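Local coordinates for bifunctional endo-1,4-beta-xylanase A (Neocallimastix patriciarum, PDB 2VG9), which probably hydrolyses internal beta-1,4 linkages of xylan, as an endo-acting xylanase of glycoside hydrolase family 11, at residues V110-W118 with I172-W181. Sequence-based numbering, arbitrary orientation.
Sequences VEYYIIEDW and ITVSDHFKEW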
ATOM      1  N   VAL A 110      10.687   7.584  -0.936  1.00 14.86           N
ATOM      2  CA  VAL A 110       9.244   7.718  -1.256  1.00 13.90           C
ATOM      3  C   VAL A 110       8.486   6.503  -0.746  1.00 13.07           C
ATOM      4  O   VAL A 110       8.928   5.379  -0.958  1.00 12.51           O
ATOM      5  CB  VAL A 110       9.014   7.866  -2.791  1.00 13.49           C
ATOM      6  CG1 VAL A 110       7.532   7.731  -3.170  1.00 13.20           C
ATOM      7  CG2 VAL A 110       9.605   9.176  -3.298  1.00 14.55           C
ATOM      8  N   GLU A 111       7.360   6.746  -0.059  1.00 12.15           N
ATOM      9  CA  GLU A 111       6.339   5.726   0.223  1.00 11.76           C
ATOM     10  C   GLU A 111       5.173   6.075  -0.712  1.00 11.13           C
ATOM     11  O   GLU A 111       4.726   7.224  -0.751  1.00 11.74           O
ATOM     12  CB  GLU A 111       5.906   5.819   1.683  1.00 12.30           C
ATOM     13  CG  GLU A 111       4.873   4.805   2.165  1.00 12.09           C
ATOM     14  CD  GLU A 111       4.584   4.992   3.649  1.00 13.39           C
ATOM     15  OE1 GLU A 111       4.482   3.986   4.376  1.00 16.52           O
ATOM     16  OE2 GLU A 111       4.479   6.163   4.102  1.00 14.39           O
ATOM     17  N   TYR A 112       4.713   5.114  -1.505  1.00  9.41           N
ATOM     18  CA  TYR A 112       3.711   5.398  -2.539  1.00  9.33           C
ATOM     19  C   TYR A 112       2.433   4.553  -2.311  1.00  9.04           C
ATOM     20  O   TYR A 112       2.481   3.463  -1.703  1.00  7.78           O
ATOM     21  CB  TYR A 112       4.304   5.187  -3.950  1.00  7.97           C
ATOM     22  CG  TYR A 112       4.535   3.726  -4.326  1.00  8.21           C
ATOM     23  CD1 TYR A 112       3.451   2.915  -4.727  1.00  8.15           C
ATOM     24  CD2 TYR A 112       5.821   3.149  -4.280  1.00  6.87           C
ATOM     25  CE1 TYR A 112       3.619   1.573  -5.072  1.00  7.08           C
ATOM     26  CE2 TYR A 112       6.029   1.761  -4.668  1.00  6.93           C
ATOM     27  CZ  TYR A 112       4.899   0.998  -5.050  1.00  9.32           C
ATOM     28  OH  TYR A 112       4.985  -0.322  -5.428  1.00  6.34           O
ATOM     29  N   TYR A 113       1.302   5.102  -2.752  1.00  9.62           N
ATOM     30  CA  TYR A 113      -0.020   4.519  -2.577  1.00  9.86           C
ATOM     31  C   TYR A 113      -0.782   4.656  -3.889  1.00 10.04           C
ATOM     32  O   TYR A 113      -0.886   5.753  -4.466  1.00 10.21           O
ATOM     33  CB  TYR A 113      -0.819   5.270  -1.515  1.00 11.44           C
ATOM     34  CG  TYR A 113      -0.207   5.276  -0.157  1.00 11.95           C
ATOM     35  CD1 TYR A 113      -0.630   4.392   0.834  1.00 12.15           C
ATOM     36  CD2 TYR A 113       0.776   6.209   0.157  1.00 13.78           C
ATOM     37  CE1 TYR A 113      -0.038   4.412   2.103  1.00 12.23           C
ATOM     38  CE2 TYR A 113       1.364   6.236   1.387  1.00 14.23           C
ATOM     39  CZ  TYR A 113       0.957   5.350   2.355  1.00 12.42           C
ATOM     40  OH  TYR A 113       1.578   5.444   3.578  1.00 15.30           O
ATOM     41  N   ILE A 114      -1.328   3.551  -4.368  1.00  8.91           N
ATOM     42  CA  ILE A 114      -2.278   3.646  -5.457  1.00  9.42           C
ATOM     43  C   ILE A 114      -3.591   3.164  -4.861  1.00 10.61           C
ATOM     44  O   ILE A 114      -3.803   1.953  -4.690  1.00  8.69           O
ATOM     45  CB  ILE A 114      -1.866   2.797  -6.689  1.00  9.66           C
ATOM     46  CG1 ILE A 114      -0.510   3.286  -7.243  1.00  8.77           C
ATOM     47  CG2 ILE A 114      -2.932   2.878  -7.787  1.00  7.41           C
ATOM     48  CD1 ILE A 114       0.138   2.265  -8.156  1.00 11.17           C
ATOM     49  N   ILE A 115      -4.452   4.123  -4.504  1.00 10.43           N
ATOM     50  CA  ILE A 115      -5.600   3.791  -3.658  1.00  9.58           C
ATOM     51  C   ILE A 115      -6.813   3.492  -4.507  1.00  9.87           C
ATOM     52  O   ILE A 115      -7.335   4.373  -5.194  1.00  8.76           O
ATOM     53  CB  ILE A 115      -5.906   4.900  -2.618  1.00 10.32           C
ATOM     54  CG1 ILE A 115      -4.630   5.270  -1.843  1.00 10.02           C
ATOM     55  CG2 ILE A 115      -7.059   4.487  -1.701  1.00  8.04           C
ATOM     56  CD1 ILE A 115      -4.816   6.367  -0.776  1.00 10.64           C
ATOM     57  N   GLU A 116      -7.254   2.235  -4.414  1.00  8.46           N
ATOM     58  CA  GLU A 116      -8.369   1.691  -5.186  1.00  8.53           C
ATOM     59  C   GLU A 116      -9.725   1.863  -4.512  1.00  7.56           C
ATOM     60  O   GLU A 116     -10.751   2.012  -5.183  1.00  7.78           O
ATOM     61  CB  GLU A 116      -8.110   0.200  -5.446  1.00  7.99           C
ATOM     62  CG  GLU A 116      -6.884  -0.020  -6.291  1.00  8.93           C
ATOM     63  CD  GLU A 116      -7.150   0.361  -7.766  1.00 11.47           C
ATOM     64  OE1 GLU A 116      -7.786  -0.448  -8.494  1.00 11.32           O
ATOM     65  OE2 GLU A 116      -6.736   1.468  -8.181  1.00  9.41           O
ATOM     66  N   ASP A 117      -9.723   1.843  -3.189  1.00  7.59           N
ATOM     67  CA  ASP A 117     -10.940   1.947  -2.401  1.00  9.15           C
ATOM     68  C   ASP A 117     -10.512   2.428  -1.013  1.00  9.35           C
ATOM     69  O   ASP A 117      -9.329   2.261  -0.604  1.00 10.35           O
ATOM     70  CB  ASP A 117     -11.662   0.582  -2.325  1.00  8.46           C
ATOM     71  CG  ASP A 117     -13.161   0.698  -1.964  1.00  9.32           C
ATOM     72  OD1 ASP A 117     -13.668   1.787  -1.681  1.00 11.52           O
ATOM     73  OD2 ASP A 117     -13.844  -0.336  -1.947  1.00 12.11           O
ATOM     74  N   TRP A 118     -11.440   3.128  -0.346  1.00  8.67           N
ATOM     75  CA  TRP A 118     -11.211   3.697   0.973  1.00  8.69           C
ATOM     76  C   TRP A 118     -12.570   3.939   1.625  1.00  9.39           C
ATOM     77  O   TRP A 118     -13.604   4.034   0.939  1.00  8.68           O
ATOM     78  CB  TRP A 118     -10.440   5.029   0.929  1.00  8.38           C
ATOM     79  CG  TRP A 118     -11.059   6.068   0.003  1.00  8.44           C
ATOM     80  CD1 TRP A 118     -10.784   6.248  -1.329  1.00  7.44           C
ATOM     81  CD2 TRP A 118     -12.085   7.030   0.340  1.00  6.08           C
ATOM     82  NE1 TRP A 118     -11.558   7.273  -1.841  1.00  8.32           N
ATOM     83  CE2 TRP A 118     -12.356   7.775  -0.828  1.00 10.47           C
ATOM     84  CE3 TRP A 118     -12.782   7.339   1.527  1.00  6.92           C
ATOM     85  CZ2 TRP A 118     -13.330   8.815  -0.859  1.00 11.28           C
ATOM     86  CZ3 TRP A 118     -13.766   8.381   1.497  1.00  9.61           C
ATOM     87  CH2 TRP A 118     -14.025   9.088   0.296  1.00  9.81           C
ATOM     88  N   ILE A 172      -4.233  -3.267 -12.527  1.00  7.61           N
ATOM     89  CA  ILE A 172      -3.493  -2.012 -12.380  1.00  7.51           C
ATOM     90  C   ILE A 172      -2.148  -2.125 -13.106  1.00  7.12           C
ATOM     91  O   ILE A 172      -1.333  -3.016 -12.820  1.00  6.63           O
ATOM     92  CB  ILE A 172      -3.246  -1.652 -10.886  1.00  8.66           C
ATOM     93  CG1 ILE A 172      -4.598  -1.557 -10.116  1.00  7.46           C
ATOM     94  CG2 ILE A 172      -2.313  -0.377 -10.742  1.00  7.03           C
ATOM     95  CD1 ILE A 172      -4.454  -1.522  -8.620  1.00  4.93           C
ATOM     96  N   THR A 173      -1.936  -1.213 -14.049  1.00  7.32           N
ATOM     97  CA  THR A 173      -0.630  -1.026 -14.656  1.00  7.72           C
ATOM     98  C   THR A 173       0.200  -0.119 -13.756  1.00  8.66           C
ATOM     99  O   THR A 173       0.313   1.102 -13.977  1.00  8.84           O
ATOM    100  CB  THR A 173      -0.722  -0.483 -16.097  1.00  7.50           C
ATOM    101  OG1 THR A 173      -1.778  -1.169 -16.790  1.00  7.77           O
ATOM    102  CG2 THR A 173       0.646  -0.637 -16.832  1.00  3.92           C
ATOM    103  N   VAL A 174       0.785  -0.746 -12.739  1.00 10.01           N
ATOM    104  CA  VAL A 174       1.575  -0.070 -11.725  1.00  9.67           C
ATOM    105  C   VAL A 174       2.664   0.812 -12.390  1.00 10.66           C
ATOM    106  O   VAL A 174       2.884   1.960 -11.977  1.00 10.68           O
ATOM    107  CB  VAL A 174       2.205  -1.110 -10.749  1.00 11.06           C
ATOM    108  CG1 VAL A 174       3.182  -0.451  -9.791  1.00  9.95           C
ATOM    109  CG2 VAL A 174       1.080  -1.862  -9.946  1.00  9.19           C
ATOM    110  N   SER A 175       3.304   0.304 -13.447  1.00 10.05           N
ATOM    111  CA  SER A 175       4.352   1.073 -14.138  1.00 10.19           C
ATOM    112  C   SER A 175       3.836   2.378 -14.775  1.00  9.81           C
ATOM    113  O   SER A 175       4.612   3.312 -14.954  1.00  9.86           O
ATOM    114  CB  SER A 175       5.053   0.191 -15.204  1.00 10.27           C
ATOM    115  OG  SER A 175       4.116  -0.570 -15.970  1.00  9.69           O
ATOM    116  N   ASP A 176       2.543   2.439 -15.128  1.00 10.46           N
ATOM    117  CA  ASP A 176       1.913   3.654 -15.697  1.00 10.88           C
ATOM    118  C   ASP A 176       1.733   4.771 -14.628  1.00 11.05           C
ATOM    119  O   ASP A 176       1.888   5.947 -14.928  1.00 12.01           O
ATOM    120  CB  ASP A 176       0.554   3.328 -16.342  1.00 11.27           C
ATOM    121  CG  ASP A 176       0.671   2.824 -17.764  1.00 12.55           C
ATOM    122  OD1 ASP A 176       1.820   2.636 -18.245  1.00 12.96           O
ATOM    123  OD2 ASP A 176      -0.405   2.606 -18.388  1.00 11.15           O
ATOM    124  N   HIS A 177       1.412   4.383 -13.387  1.00 10.62           N
ATOM    125  CA  HIS A 177       1.391   5.292 -12.243  1.00  9.20           C
ATOM    126  C   HIS A 177       2.781   5.839 -12.007  1.00  9.37           C
ATOM    127  O   HIS A 177       2.938   7.048 -11.855  1.00  7.34           O
ATOM    128  CB  HIS A 177       0.849   4.599 -10.991  1.00  8.64           C
ATOM    129  CG  HIS A 177      -0.627   4.331 -11.058  1.00 11.53           C
ATOM    130  ND1 HIS A 177      -1.157   3.187 -11.627  1.00 13.21           N
ATOM    131  CD2 HIS A 177      -1.684   5.083 -10.683  1.00  5.59           C
ATOM    132  CE1 HIS A 177      -2.479   3.238 -11.570  1.00  7.79           C
ATOM    133  NE2 HIS A 177      -2.820   4.380 -11.012  1.00  9.38           N
ATOM    134  N   PHE A 178       3.801   4.972 -12.021  1.00  9.12           N
ATOM    135  CA  PHE A 178       5.192   5.475 -11.834  1.00  9.89           C
ATOM    136  C   PHE A 178       5.542   6.502 -12.921  1.00 10.95           C
ATOM    137  O   PHE A 178       6.170   7.531 -12.621  1.00 12.26           O
ATOM    138  CB  PHE A 178       6.243   4.344 -11.826  1.00  9.83           C
ATOM    139  CG  PHE A 178       6.057   3.301 -10.727  1.00  9.63           C
ATOM    140  CD1 PHE A 178       5.189   3.528  -9.648  1.00  9.44           C
ATOM    141  CD2 PHE A 178       6.794   2.104 -10.764  1.00  9.89           C
ATOM    142  CE1 PHE A 178       5.025   2.551  -8.625  1.00  9.61           C
ATOM    143  CE2 PHE A 178       6.654   1.142  -9.758  1.00  6.79           C
ATOM    144  CZ  PHE A 178       5.790   1.380  -8.677  1.00  8.98           C
ATOM    145  N   LYS A 179       5.153   6.222 -14.165  1.00 11.53           N
ATOM    146  CA  LYS A 179       5.437   7.117 -15.318  1.00 13.44           C
ATOM    147  C   LYS A 179       4.762   8.472 -15.155  1.00 12.64           C
ATOM    148  O   LYS A 179       5.393   9.518 -15.361  1.00 13.17           O
ATOM    149  CB  LYS A 179       4.959   6.508 -16.640  1.00 12.86           C
ATOM    150  CG  LYS A 179       5.911   5.509 -17.279  1.00 16.59           C
ATOM    151  CD  LYS A 179       5.286   4.948 -18.588  1.00 16.90           C
ATOM    152  CE  LYS A 179       5.621   3.453 -18.775  1.00 23.79           C
ATOM    153  NZ  LYS A 179       5.698   3.040 -20.233  1.00 27.22           N
ATOM    154  N   GLU A 180       3.485   8.446 -14.766  1.00 12.35           N
ATOM    155  CA  GLU A 180       2.736   9.665 -14.441  1.00 12.58           C
ATOM    156  C   GLU A 180       3.371  10.491 -13.356  1.00 12.97           C
ATOM    157  O   GLU A 180       3.400  11.724 -13.482  1.00 13.50           O
ATOM    158  CB  GLU A 180       1.258   9.376 -14.106  1.00 12.38           C
ATOM    159  CG  GLU A 180       0.424   8.952 -15.340  1.00 15.43           C
ATOM    160  CD  GLU A 180       0.152  10.086 -16.355  1.00 21.15           C
ATOM    161  OE1 GLU A 180       0.501  11.257 -16.117  1.00 20.60           O
ATOM    162  OE2 GLU A 180      -0.432   9.803 -17.416  1.00 26.19           O
ATOM    163  N   TRP A 181       3.861   9.854 -12.279  1.00 11.50           N
ATOM    164  CA  TRP A 181       4.553  10.610 -11.226  1.00 12.10           C
ATOM    165  C   TRP A 181       5.876  11.210 -11.724  1.00 13.36           C
ATOM    166  O   TRP A 181       6.221  12.377 -11.429  1.00 13.76           O
ATOM    167  CB  TRP A 181       4.771   9.741  -9.989  1.00 11.50           C
ATOM    168  CG  TRP A 181       3.496   9.150  -9.378  1.00 11.78           C
ATOM    169  CD1 TRP A 181       2.201   9.632  -9.466  1.00 12.64           C
ATOM    170  CD2 TRP A 181       3.419   7.952  -8.584  1.00 10.08           C
ATOM    171  NE1 TRP A 181       1.338   8.787  -8.779  1.00 13.09           N
ATOM    172  CE2 TRP A 181       2.068   7.760  -8.230  1.00 10.14           C
ATOM    173  CE3 TRP A 181       4.371   7.015  -8.156  1.00  9.03           C
ATOM    174  CZ2 TRP A 181       1.647   6.668  -7.468  1.00 10.68           C
ATOM    175  CZ3 TRP A 181       3.952   5.946  -7.393  1.00 10.28           C
ATOM    176  CH2 TRP A 181       2.603   5.767  -7.077  1.00 11.62           C
TER
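E116 OE1, lying against the side chain of I172, is gripped twice: by R167 in a salt bridge and by the hydroxyl of Y77, while OE2 bonds the hydroxyl of Y137. A bend at chi2 (-74°) turns the carboxylate toward I172, whose terminal methyl CD1 comes from the opposite direction to within 3.4 Å of E116 CD. The buried acid thus has polar partners for both oxygens, and the arginine would be expected to keep it ionised. Next along, I114 lies over one face of H177, its two branches sharing the work. CG2, anti to the backbone N, makes a CH-pi contact 3.8 Å from the imidazole centroid of H177, toward the NE2 side; CD1, on the other branch, reaches H177 CG at 3.6 Å. The imidazole also sends a weak, long bond (3.5 Å) from H177 ND1 back to T173 O at the start of the helix, and it meets Y137 edge-to-face. At the far end Y112, F178 and W181 form an aromatic cluster. F178 presents its CE1–CZ edge to the phenol end of one Y112 face in a T-shaped pair, centroids of the two rings 5.2 Å apart and planes at 75°. The outer corner of the W181 indole sits by the base of Y112, W181 CZ3 lying 3.5 Å from Y112 CB, and its CH2 also touches I114 CG1. The hydroxyl of Y112 is held by the backbone oxygen of E193, which ties the ring to strand 190-200. Strand 110-115 and helix 174-181 run at 120° to each other, joined across this interface by apolar and aromatic packing: the single helix of the family 11 beta jelly roll set against a strand of its larger sheet.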